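Local structure of viral structural protein 4 (6TZ0) at residues Gly65-Pro70 with Ile172-Ala177; Arg276-Asp281 with Tyr290-Phe295; Lys421-Leu426 with Gly524-Phe529. The protein binds GTP and sits against the viral RNA-dependent RNA polymerase, probably serving as a nucleotide-binding cofactor in viral transcription. One frame throughout, in Å; residues are numbered along the deposited sequence.

Interaction 1. Residues Gly65-Pro70 with Ile172-Ala177; sequences GTLINP and INQLIA
The carboxamide of Gln174 is the flat group that meets the loop, with both polar atoms turned to the Gly65-Leu67 backbone. Thr66 CA stands in front of the group and somewhat off its plane, 3.4 Å from Gln174 NE2, while Thr66 CG2 lies further off the plane on the same side. Gln174 NE2 donates to Gly65 O at 3.0 Å. It approaches in the carbonyl plane on a lone pair, and the acceptor is 18° out of the amide plane. The return bond, Leu67 N to Gln174 OE1 at 3.0 Å, is weak, bent to 129° at the hydrogen. Together the two bonds span Thr66 and favour this way round of the amide. The side chain gets there by running straight out beyond CG (chi2 170°), almost at a right angle to Thr66. Thr66 OG1 bonds instead to His63 O.

The apolar part is looser, with Leu67 CD1 4.3 Å from Leu175 CD2. Pro70 lies against the Gln174 carbonyl, CB 3.8 Å from Gln174 O, and Pro70 O is 3.7 Å from Leu175 CD2.

Thr66 and Pro70 also touch Ser936 and Gln939 of the polymerase chain. The loop links helix 41-60 to helix 70-79, with Asn69 at the N-cap of the latter. Leu67 from the loop and Leu175 from helix 170-176 both pack on Leu56 of helix 41-60 and Tyr73 of helix 70-79.

Interaction 2. Residues Arg276-Asp281 with Tyr290-Phe295; sequences RDLGLD and YKKLLF
An inverse gamma turn centred on Gly279 shapes the loop that leaves strand 266-271, and the residues around it, Asp277, Leu278 and Leu280, meet Lys292 and Leu293 on helix 290-296. The turn brings Leu280 N back to Leu278 O in a weak bond, and the two leucines flanking the glycine both reach Leu293.

Lys292 makes the polar link. Its chain is fully extended beyond CG, and NZ reaches Asp277 O at 3.1 Å. The C=O...N angle is 145°, and the nitrogen stands 34° from the carbonyl plane. The ammonium thus holds the backbone of Asp277 and not its carboxylate: Asp277 OD1 is 6.8 Å from Lys292 NZ, too far for a salt bridge. NZ also has a long, weak ion pair with Glu289, just ahead of the helix.

Beside this hydrogen bond the packing is aliphatic. The first torsion of Leu278 swings CG toward the helix, and the second (chi2 67°) turns the two methyls to different partners: CD1 lies 3.9 Å from Lys292 CB, and CD2 lies 4.2 Å from Leu293 CD2. The Leu278 and Lys292 side chains pass each other in opposite directions. Leu293 CD2 is shared, since Leu280 CD1 comes to 4.3 Å from the same methyl. Leu293 then continues onto Ile258 and Trp260 of strand 255-261 and Met269 and Val271 of strand 266-271.

Phe295, on another face of the helix from Leu293, meets the ring of Phe362 on helix 359-374. This is a helix laid on an antiparallel sheet: it belongs to the connection between strand 266-271 and its neighbour 297-299, with leucines of the loop and helix closing over the sheet.

Interaction 3. Residues Lys421-Leu426 with Gly524-Phe529; sequences KASELL and GVVQLF
Leu426, Val526 and Phe529 form the dense part of this helix-helix contact. Leu426 CD2 lies over one face of the Phe529 ring, 4.3 Å from its centroid and 15° off the normal, a CH-pi contact displaced a little toward the rim. Ala422 CB, buried like Leu426 and Phe529, meets the same ring at its edge, 4.0 Å from CD2 of Phe529. The ring projects at the facing helix because its CG is anti to the backbone N (chi1 -179°). The other Leu426 methyl is used as well: CD1 sits 3.8 Å from Val526 CG2, and it also reaches Val525 CG1. Val526 in turn divides its two branches, CG1 going to Ala422 CB at 4.0 Å and CG2 to Leu426 and Ser423. Beyond the segments, Ile431 and Met448 also touch Leu426, and Met452 lies on Ala422.

The margins, Ser423 and Leu425, are partly exposed. Ser423 offers mainly its CB, 3.8 Å from Val526 CG2. Leu425 CD2 makes a longer contact, 4.3 Å from Phe529 CE2, coming obliquely to the ring.

The two helical segments run steeply across one another, at 104° between their directions and 9.6 Å between axes, so the contact is concentrated on a few residues. The side chain of Val526 is about 7 Å from that of Lys355, a residue that binds GTP, which is absent from this chain here. This is therefore a hydrophobic joint between two helices beside the nucleotide site of a domain with a Walker A-like P-loop.

In the fold
The three contacts follow one another along the chain without overlap. Interaction 1 lies in the N-terminal helical part, on the opposite side of the chain's centre from the other two, its centre about 45 Å from that of interaction 2 and 59 Å from that of interaction 3. Interaction 2 belongs to the four-stranded antiparallel sheet, and interaction 3 to the helices around the five-stranded parallel sheet; their nearest atoms are about 14 Å apart. Helix 290-296 packs on helix 359-374, which follows the P-loop, while helix 524-537 lies near Lys355 and Arg520. Of the three, only interaction 1 touches the polymerase, while interactions 2 and 3 lie nearer the GTP-binding residues.

Interaction 1. Residues Gly65-Pro70 with Ile172-Ala177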
loop_
_atom_site.group_PDB
_atom_site.type_symbol
_atom_site.label_atom_id
_atom_site.label_comp_id
_atom_site.label_asym_id
_atom_site.label_seq_id
_atom_site.Cartn_x
_atom_site.Cartn_y
_atom_site.Cartn_z
ATOM N N GLY B 65 1.553 -0.803 32.275
ATOM C CA GLY B 65 0.107 -0.736 32.334
ATOM C C GLY B 65 -0.625 -2.004 31.956
ATOM O O GLY B 65 -1.834 -1.952 31.720
ATOM N N THR B 66 0.061 -3.143 31.895
ATOM C CA THR B 66 -0.541 -4.405 31.489
ATOM C C THR B 66 -0.395 -5.446 32.589
ATOM O O THR B 66 0.376 -5.284 33.535
ATOM C CB THR B 66 0.091 -4.948 30.200
ATOM O OG1 THR B 66 1.487 -5.181 30.413
ATOM C CG2 THR B 66 -0.090 -3.985 29.053
ATOM N N LEU B 67 -1.140 -6.537 32.439
ATOM C CA LEU B 67 -1.045 -7.689 33.320
ATOM C C LEU B 67 -0.363 -8.838 32.588
ATOM O O LEU B 67 -0.585 -9.041 31.393
ATOM C CB LEU B 67 -2.428 -8.114 33.813
ATOM C CG LEU B 67 -3.103 -7.080 34.709
ATOM C CD1 LEU B 67 -4.534 -7.470 34.990
ATOM C CD2 LEU B 67 -2.335 -6.908 35.999
ATOM N N ILE B 68 0.462 -9.590 33.315
ATOM C CA ILE B 68 1.414 -10.494 32.674
ATOM C C ILE B 68 0.755 -11.807 32.250
ATOM O O ILE B 68 1.227 -12.477 31.324
ATOM C CB ILE B 68 2.615 -10.691 33.619
ATOM C CG1 ILE B 68 3.222 -9.332 33.939
ATOM C CG2 ILE B 68 3.730 -11.526 33.001
ATOM C CD1 ILE B 68 3.734 -8.610 32.712
ATOM N N ASN B 69 -0.370 -12.186 32.847
ATOM C CA ASN B 69 -1.119 -13.346 32.363
ATOM C C ASN B 69 -2.582 -13.109 32.673
ATOM O O ASN B 69 -3.092 -13.555 33.707
ATOM C CB ASN B 69 -0.618 -14.645 32.992
ATOM C CG ASN B 69 -1.099 -15.878 32.256
ATOM O OD1 ASN B 69 -1.871 -15.791 31.307
ATOM N ND2 ASN B 69 -0.620 -17.037 32.678
ATOM N N PRO B 70 -3.298 -12.402 31.791
ATOM C CA PRO B 70 -4.688 -12.037 32.098
ATOM C C PRO B 70 -5.656 -13.207 32.129
ATOM O O PRO B 70 -6.684 -13.097 32.805
ATOM C CB PRO B 70 -5.040 -11.039 30.987
ATOM C CG PRO B 70 -4.107 -11.351 29.885
ATOM C CD PRO B 70 -2.838 -11.796 30.531
ATOM N N ILE B 172 -9.011 -3.906 33.946
ATOM C CA ILE B 172 -10.309 -4.569 33.878
ATOM C C ILE B 172 -10.671 -4.891 32.431
ATOM O O ILE B 172 -11.194 -5.973 32.138
ATOM C CB ILE B 172 -11.379 -3.712 34.577
ATOM C CG1 ILE B 172 -11.013 -3.518 36.044
ATOM C CG2 ILE B 172 -12.747 -4.357 34.498
ATOM C CD1 ILE B 172 -10.932 -4.808 36.822
ATOM N N ASN B 173 -10.353 -3.983 31.502
ATOM C CA ASN B 173 -10.530 -4.260 30.079
ATOM C C ASN B 173 -9.653 -5.408 29.609
ATOM O O ASN B 173 -10.045 -6.153 28.706
ATOM C CB ASN B 173 -10.211 -3.022 29.248
ATOM C CG ASN B 173 -11.265 -1.959 29.357
ATOM O OD1 ASN B 173 -12.457 -2.250 29.365
ATOM N ND2 ASN B 173 -10.836 -0.711 29.427
ATOM N N GLN B 174 -8.463 -5.553 30.191
ATOM C CA GLN B 174 -7.624 -6.708 29.892
ATOM C C GLN B 174 -8.240 -7.995 30.423
ATOM O O GLN B 174 -8.059 -9.060 29.825
ATOM C CB GLN B 174 -6.234 -6.493 30.482
ATOM C CG GLN B 174 -5.516 -5.309 29.879
ATOM C CD GLN B 174 -4.255 -4.942 30.612
ATOM O OE1 GLN B 174 -3.836 -5.626 31.537
ATOM N NE2 GLN B 174 -3.680 -3.812 30.247
ATOM N N LEU B 175 -8.973 -7.915 31.533
ATOM C CA LEU B 175 -9.624 -9.102 32.081
ATOM C C LEU B 175 -10.913 -9.483 31.363
ATOM O O LEU B 175 -11.330 -10.639 31.476
ATOM C CB LEU B 175 -9.939 -8.906 33.559
ATOM C CG LEU B 175 -8.742 -8.761 34.482
ATOM C CD1 LEU B 175 -9.238 -8.461 35.867
ATOM C CD2 LEU B 175 -7.919 -10.017 34.454
ATOM N N ILE B 176 -11.568 -8.538 30.678
ATOM C CA ILE B 176 -12.846 -8.822 30.008
ATOM C C ILE B 176 -12.689 -9.882 28.924
ATOM O O ILE B 176 -13.564 -10.740 28.751
ATOM C CB ILE B 176 -13.459 -7.517 29.444
ATOM C CG1 ILE B 176 -13.915 -6.593 30.562
ATOM C CG2 ILE B 176 -14.667 -7.767 28.563
ATOM C CD1 ILE B 176 -14.240 -5.200 30.081
ATOM N N ALA B 177 -11.551 -9.896 28.231
ATOM C CA ALA B 177 -11.338 -10.802 27.107
ATOM C C ALA B 177 -11.224 -12.268 27.506
ATOM O O ALA B 177 -11.298 -13.132 26.629
ATOM C CB ALA B 177 -10.082 -10.393 26.348
#

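Interaction 2. Residues Arg276-Asp281 with Tyr290-Phe295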
loop_
_atom_site.group_PDB
_atom_site.type_symbol
_atom_site.label_atom_id
_atom_site.label_comp_id
_atom_site.label_asym_id
_atom_site.label_seq_id
_atom_site.Cartn_x
_atom_site.Cartn_y
_atom_site.Cartn_z
ATOM N N ARG B 276 -37.761 22.889 35.453
ATOM C CA ARG B 276 -37.913 24.308 35.743
ATOM C C ARG B 276 -37.440 25.170 34.581
ATOM O O ARG B 276 -38.115 26.136 34.210
ATOM C CB ARG B 276 -37.141 24.655 37.011
ATOM C CG ARG B 276 -37.279 26.089 37.464
ATOM C CD ARG B 276 -36.502 26.315 38.750
ATOM N NE ARG B 276 -37.052 25.527 39.849
ATOM C CZ ARG B 276 -38.069 25.915 40.613
ATOM N NH1 ARG B 276 -38.647 27.089 40.408
ATOM N NH2 ARG B 276 -38.506 25.129 41.585
ATOM N N ASP B 277 -36.283 24.837 34.002
ATOM C CA ASP B 277 -35.741 25.617 32.893
ATOM C C ASP B 277 -36.590 25.455 31.643
ATOM O O ASP B 277 -36.980 26.440 31.010
ATOM C CB ASP B 277 -34.304 25.192 32.613
ATOM C CG ASP B 277 -33.357 25.586 33.717
ATOM O OD1 ASP B 277 -33.627 26.596 34.398
ATOM O OD2 ASP B 277 -32.340 24.889 33.905
ATOM N N LEU B 278 -36.878 24.216 31.272
ATOM C CA LEU B 278 -37.799 23.918 30.184
ATOM C C LEU B 278 -39.215 24.150 30.693
ATOM O O LEU B 278 -39.810 23.275 31.320
ATOM C CB LEU B 278 -37.605 22.481 29.720
ATOM C CG LEU B 278 -38.400 22.012 28.514
ATOM C CD1 LEU B 278 -37.945 22.733 27.257
ATOM C CD2 LEU B 278 -38.264 20.522 28.368
ATOM N N GLY B 279 -39.766 25.326 30.422
ATOM C CA GLY B 279 -41.042 25.692 31.004
ATOM C C GLY B 279 -42.234 25.053 30.327
ATOM O O GLY B 279 -42.975 25.727 29.607
ATOM N N LEU B 280 -42.436 23.757 30.548
ATOM C CA LEU B 280 -43.496 23.003 29.898
ATOM C C LEU B 280 -44.283 22.210 30.927
ATOM O O LEU B 280 -43.717 21.691 31.893
ATOM C CB LEU B 280 -42.937 22.048 28.843
ATOM C CG LEU B 280 -42.288 22.649 27.600
ATOM C CD1 LEU B 280 -41.676 21.555 26.761
ATOM C CD2 LEU B 280 -43.313 23.416 26.795
ATOM N N ASP B 281 -45.587 22.112 30.708
ATOM C CA ASP B 281 -46.496 21.335 31.535
ATOM C C ASP B 281 -47.223 20.322 30.660
ATOM O O ASP B 281 -47.079 20.314 29.438
ATOM C CB ASP B 281 -47.497 22.244 32.246
ATOM C CG ASP B 281 -46.835 23.182 33.223
ATOM O OD1 ASP B 281 -45.756 22.829 33.740
ATOM O OD2 ASP B 281 -47.393 24.269 33.479
ATOM N N TYR B 290 -40.253 25.447 21.386
ATOM C CA TYR B 290 -39.738 24.564 20.343
ATOM C C TYR B 290 -38.222 24.604 20.250
ATOM O O TYR B 290 -37.586 23.573 20.008
ATOM C CB TYR B 290 -40.351 24.933 18.991
ATOM C CG TYR B 290 -39.677 24.254 17.821
ATOM C CD1 TYR B 290 -39.870 22.906 17.573
ATOM C CD2 TYR B 290 -38.831 24.962 16.974
ATOM C CE1 TYR B 290 -39.243 22.281 16.517
ATOM C CE2 TYR B 290 -38.198 24.345 15.924
ATOM C CZ TYR B 290 -38.410 23.007 15.698
ATOM O OH TYR B 290 -37.784 22.395 14.642
ATOM N N LYS B 291 -37.627 25.784 20.416
ATOM C CA LYS B 291 -36.201 25.929 20.158
ATOM C C LYS B 291 -35.362 25.258 21.237
ATOM O O LYS B 291 -34.300 24.707 20.934
ATOM C CB LYS B 291 -35.852 27.411 20.028
ATOM C CG LYS B 291 -34.438 27.682 19.565
ATOM C CD LYS B 291 -34.150 29.168 19.478
ATOM C CE LYS B 291 -34.833 29.797 18.278
ATOM N NZ LYS B 291 -34.232 29.334 17.000
ATOM N N LYS B 292 -35.836 25.256 22.485
ATOM C CA LYS B 292 -35.142 24.534 23.546
ATOM C C LYS B 292 -35.200 23.031 23.321
ATOM O O LYS B 292 -34.215 22.322 23.567
ATOM C CB LYS B 292 -35.746 24.889 24.900
ATOM C CG LYS B 292 -35.498 26.303 25.350
ATOM C CD LYS B 292 -36.087 26.526 26.725
ATOM C CE LYS B 292 -35.889 27.951 27.186
ATOM N NZ LYS B 292 -36.526 28.179 28.502
ATOM N N LEU B 293 -36.348 22.531 22.855
ATOM C CA LEU B 293 -36.474 21.120 22.509
ATOM C C LEU B 293 -35.555 20.751 21.357
ATOM O O LEU B 293 -34.940 19.682 21.365
ATOM C CB LEU B 293 -37.920 20.796 22.141
ATOM C CG LEU B 293 -39.006 20.851 23.203
ATOM C CD1 LEU B 293 -40.344 20.646 22.543
ATOM C CD2 LEU B 293 -38.758 19.782 24.230
ATOM N N LEU B 294 -35.472 21.618 20.347
ATOM C CA LEU B 294 -34.593 21.376 19.210
ATOM C C LEU B 294 -33.128 21.391 19.620
ATOM O O LEU B 294 -32.337 20.568 19.150
ATOM C CB LEU B 294 -34.846 22.421 18.127
ATOM C CG LEU B 294 -33.976 22.354 16.869
ATOM C CD1 LEU B 294 -34.256 21.093 16.099
ATOM C CD2 LEU B 294 -34.183 23.569 15.995
ATOM N N PHE B 295 -32.747 22.307 20.506
ATOM C CA PHE B 295 -31.349 22.398 20.889
ATOM C C PHE B 295 -30.948 21.338 21.902
ATOM O O PHE B 295 -29.756 21.048 22.023
ATOM C CB PHE B 295 -31.018 23.782 21.462
ATOM C CG PHE B 295 -31.020 24.900 20.447
ATOM C CD1 PHE B 295 -31.116 24.644 19.088
ATOM C CD2 PHE B 295 -30.875 26.211 20.857
ATOM C CE1 PHE B 295 -31.115 25.670 18.172
ATOM C CE2 PHE B 295 -30.862 27.240 19.940
ATOM C CZ PHE B 295 -30.981 26.965 18.598
#

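Interaction 3. Residues Lys421-Leu426 with Gly524-Phe529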
loop_
_atom_site.group_PDB
_atom_site.type_symbol
_atom_site.label_atom_id
_atom_site.label_comp_id
_atom_site.label_asym_id
_atom_site.label_seq_id
_atom_site.Cartn_x
_atom_site.Cartn_y
_atom_site.Cartn_z
ATOM N N LYS B 421 -36.551 22.652 -11.367
ATOM C CA LYS B 421 -36.428 21.459 -12.202
ATOM C C LYS B 421 -37.298 20.318 -11.683
ATOM O O LYS B 421 -37.942 19.615 -12.472
ATOM C CB LYS B 421 -34.968 21.022 -12.294
ATOM C CG LYS B 421 -34.039 22.088 -12.844
ATOM C CD LYS B 421 -34.411 22.525 -14.251
ATOM C CE LYS B 421 -34.094 21.467 -15.279
ATOM N NZ LYS B 421 -34.349 21.964 -16.655
ATOM N N ALA B 422 -37.377 20.154 -10.359
ATOM C CA ALA B 422 -38.220 19.109 -9.791
ATOM C C ALA B 422 -39.698 19.427 -9.963
ATOM O O ALA B 422 -40.507 18.517 -10.161
ATOM C CB ALA B 422 -37.885 18.911 -8.316
ATOM N N SER B 423 -40.071 20.710 -9.922
ATOM C CA SER B 423 -41.468 21.075 -10.130
ATOM C C SER B 423 -41.893 20.837 -11.574
ATOM O O SER B 423 -43.005 20.357 -11.827
ATOM C CB SER B 423 -41.690 22.532 -9.732
ATOM O OG SER B 423 -43.042 22.904 -9.910
ATOM N N GLU B 424 -41.012 21.144 -12.532
ATOM C CA GLU B 424 -41.301 20.823 -13.928
ATOM C C GLU B 424 -41.371 19.318 -14.148
ATOM O O GLU B 424 -42.203 18.832 -14.928
ATOM C CB GLU B 424 -40.244 21.439 -14.837
ATOM C CG GLU B 424 -40.277 22.947 -14.886
ATOM C CD GLU B 424 -39.178 23.520 -15.751
ATOM O OE1 GLU B 424 -38.335 22.735 -16.235
ATOM O OE2 GLU B 424 -39.149 24.753 -15.940
ATOM N N LEU B 425 -40.519 18.569 -13.446
ATOM C CA LEU B 425 -40.527 17.116 -13.548
ATOM C C LEU B 425 -41.806 16.523 -12.968
ATOM O O LEU B 425 -42.302 15.505 -13.459
ATOM C CB LEU B 425 -39.299 16.565 -12.834
ATOM C CG LEU B 425 -38.977 15.093 -13.001
ATOM C CD1 LEU B 425 -38.664 14.855 -14.454
ATOM C CD2 LEU B 425 -37.798 14.727 -12.129
ATOM N N LEU B 426 -42.351 17.142 -11.920
ATOM C CA LEU B 426 -43.607 16.664 -11.346
ATOM C C LEU B 426 -44.796 17.023 -12.224
ATOM O O LEU B 426 -45.751 16.246 -12.320
ATOM C CB LEU B 426 -43.800 17.225 -9.939
ATOM C CG LEU B 426 -42.918 16.672 -8.826
ATOM C CD1 LEU B 426 -43.055 17.510 -7.576
ATOM C CD2 LEU B 426 -43.292 15.245 -8.529
ATOM N N GLY B 524 -45.335 22.259 -1.332
ATOM C CA GLY B 524 -44.967 21.172 -0.441
ATOM C C GLY B 524 -44.767 19.844 -1.133
ATOM O O GLY B 524 -44.103 18.962 -0.578
ATOM N N VAL B 525 -45.321 19.684 -2.336
ATOM C CA VAL B 525 -45.123 18.457 -3.099
ATOM C C VAL B 525 -43.681 18.363 -3.565
ATOM O O VAL B 525 -43.046 17.306 -3.479
ATOM C CB VAL B 525 -46.082 18.419 -4.297
ATOM C CG1 VAL B 525 -46.088 17.043 -4.930
ATOM C CG2 VAL B 525 -47.443 18.886 -3.890
ATOM N N VAL B 526 -43.154 19.478 -4.072
ATOM C CA VAL B 526 -41.770 19.554 -4.513
ATOM C C VAL B 526 -40.833 19.361 -3.333
ATOM O O VAL B 526 -39.791 18.708 -3.447
ATOM C CB VAL B 526 -41.537 20.902 -5.214
ATOM C CG1 VAL B 526 -40.122 21.007 -5.755
ATOM C CG2 VAL B 526 -42.564 21.108 -6.302
ATOM N N GLN B 527 -41.219 19.885 -2.171
ATOM C CA GLN B 527 -40.410 19.754 -0.967
ATOM C C GLN B 527 -40.351 18.311 -0.487
ATOM O O GLN B 527 -39.276 17.816 -0.128
ATOM C CB GLN B 527 -40.973 20.664 0.118
ATOM C CG GLN B 527 -40.835 22.129 -0.193
ATOM C CD GLN B 527 -39.402 22.580 -0.173
ATOM O OE1 GLN B 527 -38.642 22.209 0.714
ATOM N NE2 GLN B 527 -39.015 23.368 -1.163
ATOM N N LEU B 528 -41.488 17.613 -0.504
ATOM C CA LEU B 528 -41.504 16.206 -0.115
ATOM C C LEU B 528 -40.763 15.338 -1.127
ATOM O O LEU B 528 -40.062 14.387 -0.748
ATOM C CB LEU B 528 -42.944 15.740 0.050
ATOM C CG LEU B 528 -43.155 14.318 0.554
ATOM C CD1 LEU B 528 -42.555 14.150 1.930
ATOM C CD2 LEU B 528 -44.626 14.026 0.585
ATOM N N PHE B 529 -40.880 15.675 -2.415
ATOM C CA PHE B 529 -40.175 14.944 -3.462
ATOM C C PHE B 529 -38.666 15.109 -3.337
ATOM O O PHE B 529 -37.914 14.134 -3.468
ATOM C CB PHE B 529 -40.674 15.419 -4.826
ATOM C CG PHE B 529 -40.030 14.730 -5.986
ATOM C CD1 PHE B 529 -40.306 13.403 -6.253
ATOM C CD2 PHE B 529 -39.178 15.417 -6.830
ATOM C CE1 PHE B 529 -39.720 12.767 -7.321
ATOM C CE2 PHE B 529 -38.591 14.783 -7.902
ATOM C CZ PHE B 529 -38.863 13.460 -8.147
#